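Local coordinates for protein peptidase M3B, oligoendopeptidase F (Enterococcus faecium, PDB 2QR4) that probably hydrolyses peptide bonds in short peptides, as a metal-dependent oligoendopeptidase F of the M3 peptidase family, at residues F437-F448 with S467-Y476. Residues are numbered along the deposited sequence; the frame is centred on the assembly and turned at random.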
# COMPACT_ATOMS: atom_id res chain seq x y z
N PHE A 437 23.23 19.57 -5.61
CA PHE A 437 22.05 20.40 -5.41
C PHE A 437 20.74 19.62 -5.51
O PHE A 437 19.90 19.66 -4.60
CB PHE A 437 22.06 21.64 -6.34
CG PHE A 437 23.02 22.71 -5.91
CD1 PHE A 437 22.78 23.44 -4.75
CD2 PHE A 437 24.18 22.96 -6.63
CE1 PHE A 437 23.69 24.43 -4.31
CE2 PHE A 437 25.09 23.95 -6.21
CZ PHE A 437 24.84 24.68 -5.05
N ARG A 438 20.58 18.89 -6.61
CA ARG A 438 19.33 18.16 -6.85
C ARG A 438 19.13 17.00 -5.86
O ARG A 438 18.06 16.86 -5.25
CB ARG A 438 19.30 17.70 -8.31
CG ARG A 438 18.06 16.94 -8.76
CD ARG A 438 17.94 17.03 -10.29
NE ARG A 438 17.03 16.04 -10.87
CZ ARG A 438 15.70 16.12 -10.85
NH1 ARG A 438 14.97 15.16 -11.39
NH2 ARG A 438 15.07 17.15 -10.26
N GLN A 439 20.16 16.19 -5.64
CA GLN A 439 20.03 15.10 -4.69
C GLN A 439 19.82 15.63 -3.28
O GLN A 439 19.04 15.07 -2.50
CB GLN A 439 21.23 14.16 -4.76
CG GLN A 439 21.44 13.55 -6.16
CD GLN A 439 20.15 12.97 -6.77
OE1 GLN A 439 19.84 13.21 -7.93
NE2 GLN A 439 19.41 12.19 -5.98
N THR A 440 20.48 16.73 -2.96
CA THR A 440 20.27 17.32 -1.65
C THR A 440 18.87 17.90 -1.49
O THR A 440 18.27 17.80 -0.43
CB THR A 440 21.34 18.34 -1.33
OG1 THR A 440 22.60 17.66 -1.30
CG2 THR A 440 21.07 19.00 0.02
N GLN A 441 18.34 18.50 -2.57
CA GLN A 441 16.95 18.94 -2.61
C GLN A 441 16.04 17.78 -2.21
O GLN A 441 15.17 17.92 -1.34
CB GLN A 441 16.58 19.44 -4.01
CG GLN A 441 15.19 20.12 -4.12
CD GLN A 441 14.82 20.48 -5.56
OE1 GLN A 441 15.67 20.48 -6.46
NE2 GLN A 441 13.55 20.77 -5.80
N PHE A 442 16.27 16.63 -2.85
CA PHE A 442 15.52 15.42 -2.58
C PHE A 442 15.71 15.01 -1.12
O PHE A 442 14.75 14.64 -0.46
CB PHE A 442 15.94 14.27 -3.52
CG PHE A 442 15.58 14.48 -4.98
CD1 PHE A 442 14.64 15.43 -5.35
CD2 PHE A 442 16.15 13.69 -5.97
CE1 PHE A 442 14.30 15.62 -6.69
CE2 PHE A 442 15.81 13.86 -7.31
CZ PHE A 442 14.88 14.83 -7.67
N ALA A 443 16.95 15.08 -0.63
CA ALA A 443 17.23 14.65 0.74
C ALA A 443 16.51 15.53 1.74
O ALA A 443 16.05 15.04 2.78
CB ALA A 443 18.73 14.62 1.03
N GLU A 444 16.42 16.81 1.42
CA GLU A 444 15.73 17.77 2.27
C GLU A 444 14.23 17.49 2.28
O GLU A 444 13.60 17.53 3.34
CB GLU A 444 16.02 19.22 1.82
CG GLU A 444 15.51 20.29 2.81
CD GLU A 444 15.97 21.72 2.47
OE1 GLU A 444 16.85 21.91 1.60
OE2 GLU A 444 15.46 22.67 3.09
N PHE A 445 13.66 17.19 1.11
CA PHE A 445 12.24 16.87 1.03
C PHE A 445 11.95 15.55 1.74
O PHE A 445 10.96 15.43 2.47
CB PHE A 445 11.75 16.83 -0.41
CG PHE A 445 10.26 16.92 -0.54
CD1 PHE A 445 9.59 18.08 -0.17
CD2 PHE A 445 9.51 15.84 -1.03
CE1 PHE A 445 8.21 18.17 -0.28
CE2 PHE A 445 8.13 15.92 -1.15
CZ PHE A 445 7.48 17.08 -0.77
N GLU A 446 12.81 14.56 1.54
CA GLU A 446 12.59 13.29 2.22
C GLU A 446 12.50 13.48 3.72
O GLU A 446 11.58 12.96 4.36
CB GLU A 446 13.68 12.27 1.88
CG GLU A 446 13.50 10.94 2.59
CD GLU A 446 14.40 9.83 2.01
OE1 GLU A 446 15.43 10.15 1.38
OE2 GLU A 446 14.07 8.64 2.21
N HIS A 447 13.42 14.25 4.28
CA HIS A 447 13.41 14.46 5.72
C HIS A 447 12.18 15.25 6.14
O HIS A 447 11.55 14.93 7.15
CB HIS A 447 14.69 15.15 6.20
CG HIS A 447 14.88 15.08 7.68
ND1 HIS A 447 15.23 16.18 8.44
CD2 HIS A 447 14.76 14.05 8.54
CE1 HIS A 447 15.33 15.82 9.70
NE2 HIS A 447 15.04 14.53 9.80
N PHE A 448 11.84 16.27 5.35
CA PHE A 448 10.65 17.09 5.60
C PHE A 448 9.38 16.23 5.69
O PHE A 448 8.56 16.42 6.58
CB PHE A 448 10.53 18.17 4.52
CG PHE A 448 9.20 18.88 4.49
CD1 PHE A 448 8.98 20.01 5.27
CD2 PHE A 448 8.18 18.45 3.64
CE1 PHE A 448 7.77 20.69 5.23
CE2 PHE A 448 6.95 19.12 3.60
CZ PHE A 448 6.75 20.25 4.39
N SER A 467 4.47 22.20 -0.89
CA SER A 467 5.74 22.15 -0.19
C SER A 467 6.87 21.95 -1.18
O SER A 467 7.87 22.66 -1.16
CB SER A 467 5.72 21.04 0.85
OG SER A 467 4.87 21.39 1.91
N TYR A 468 6.69 20.98 -2.07
CA TYR A 468 7.71 20.70 -3.08
C TYR A 468 7.91 21.87 -4.03
O TYR A 468 9.04 22.26 -4.32
CB TYR A 468 7.38 19.43 -3.87
CG TYR A 468 8.53 18.97 -4.71
CD1 TYR A 468 9.49 18.11 -4.19
CD2 TYR A 468 8.69 19.40 -6.01
CE1 TYR A 468 10.55 17.69 -4.95
CE2 TYR A 468 9.75 18.98 -6.78
CZ TYR A 468 10.68 18.13 -6.25
OH TYR A 468 11.74 17.73 -7.03
N GLY A 469 6.81 22.45 -4.50
CA GLY A 469 6.91 23.69 -5.28
C GLY A 469 7.76 24.77 -4.62
O GLY A 469 8.59 25.40 -5.28
N LYS A 470 7.57 24.98 -3.32
CA LYS A 470 8.32 26.03 -2.63
C LYS A 470 9.81 25.72 -2.53
O LYS A 470 10.65 26.59 -2.72
CB LYS A 470 7.75 26.30 -1.23
CG LYS A 470 6.53 27.20 -1.27
CD LYS A 470 5.64 27.02 -0.05
CE LYS A 470 4.35 27.84 -0.24
NZ LYS A 470 3.71 28.17 1.05
N LEU A 471 10.11 24.46 -2.23
CA LEU A 471 11.49 24.01 -2.05
C LEU A 471 12.21 24.13 -3.39
O LEU A 471 13.37 24.55 -3.45
CB LEU A 471 11.51 22.55 -1.55
CG LEU A 471 12.85 21.89 -1.22
CD1 LEU A 471 13.48 22.52 -0.00
CD2 LEU A 471 12.66 20.40 -1.00
N ASN A 472 11.51 23.79 -4.46
CA ASN A 472 12.10 23.89 -5.79
C ASN A 472 12.50 25.33 -6.12
O ASN A 472 13.59 25.57 -6.66
CB ASN A 472 11.14 23.35 -6.85
CG ASN A 472 11.87 22.92 -8.12
OD1 ASN A 472 12.54 21.90 -8.16
ND2 ASN A 472 11.73 23.71 -9.16
N ALA A 473 11.63 26.27 -5.78
CA ALA A 473 11.85 27.69 -6.09
C ALA A 473 13.00 28.23 -5.25
O ALA A 473 13.78 29.05 -5.73
CB ALA A 473 10.57 28.51 -5.83
N LYS A 474 13.09 27.77 -4.00
CA LYS A 474 14.19 28.13 -3.11
C LYS A 474 15.52 27.68 -3.71
O LYS A 474 16.50 28.41 -3.70
CB LYS A 474 14.00 27.47 -1.73
CG LYS A 474 15.06 27.85 -0.68
CD LYS A 474 14.82 27.21 0.71
CE LYS A 474 15.39 25.78 0.77
NZ LYS A 474 15.43 25.18 2.15
N TYR A 475 15.54 26.45 -4.23
CA TYR A 475 16.74 25.92 -4.83
C TYR A 475 17.10 26.60 -6.15
O TYR A 475 18.21 27.04 -6.34
CB TYR A 475 16.62 24.41 -5.01
CG TYR A 475 17.13 23.64 -3.82
CD1 TYR A 475 16.44 23.67 -2.62
CD2 TYR A 475 18.32 22.91 -3.88
CE1 TYR A 475 16.89 23.00 -1.51
CE2 TYR A 475 18.78 22.22 -2.78
CZ TYR A 475 18.06 22.27 -1.59
OH TYR A 475 18.49 21.61 -0.47
N TYR A 476 16.15 26.73 -7.06
CA TYR A 476 16.51 27.24 -8.36
C TYR A 476 16.60 28.75 -8.46
O TYR A 476 17.30 29.26 -9.33
CB TYR A 476 15.61 26.64 -9.43
CG TYR A 476 15.99 25.20 -9.70
CD1 TYR A 476 17.07 24.88 -10.53
CD2 TYR A 476 15.32 24.17 -9.07
CE1 TYR A 476 17.42 23.55 -10.76
CE2 TYR A 476 15.67 22.85 -9.29
CZ TYR A 476 16.70 22.55 -10.14
OH TYR A 476 17.03 21.24 -10.34
O HOH W 1 15.64 19.34 -9.04
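Gln441 and Tyr475 interlock knobs-into-holes where segments 437-448 and 467-476 run roughly antiparallel, their axes at 147° and 10.8 Å apart at closest approach. The Gln441 knob enters among Tyr468, Leu471, Asn472 and Tyr475, while Tyr475 fits between Phe437, Thr440, Gln441 and Glu444.

Polar contacts run along both flanks. With CG anti to its backbone N (chi1 -172°) and the chain extended beyond it, Gln441 reaches across to the other helix, where NE2 donates to Asn472 OD1 at 2.8 Å, the acceptor lying close to the Gln441 amide plane. Its OE1 accepts from a water that also takes a hydrogen bond from Arg438 NH2 and bonds Tyr476 OH, so both ends of this buried amide are engaged. On the other flank the Glu444 carboxylate is shared: OE1 receives the Tyr475 hydroxyl OH nearly head-on at 2.7 Å, and OE2 forms a salt bridge on its syn side with Lys474 NZ at 2.7 Å. Asn257 bonds both Glu444 OE1 and Lys474 NZ, tying the pair together.

Between these flanks the packing is aromatic and aliphatic. Gln441 CB lies over a face of the Tyr475 ring in a CH-pi contact. Tyr468 directs its edge at the face of Phe445 in a T-shaped pair, CD1 above the ring centre and centroids 5.1 Å apart. Leu471 divides its methyls, CD2 reaching Phe445 CB at 3.7 Å and CD1 the Glu444 carboxylate.

Glu489 accepts from Tyr468 OH and pairs with Arg438. Helices 246-258 and 260-274 pack against Tyr475, and helix 503-520 touches Ala443 of helix 418-454, embedding this helical hairpin in the largely helical M3 fold.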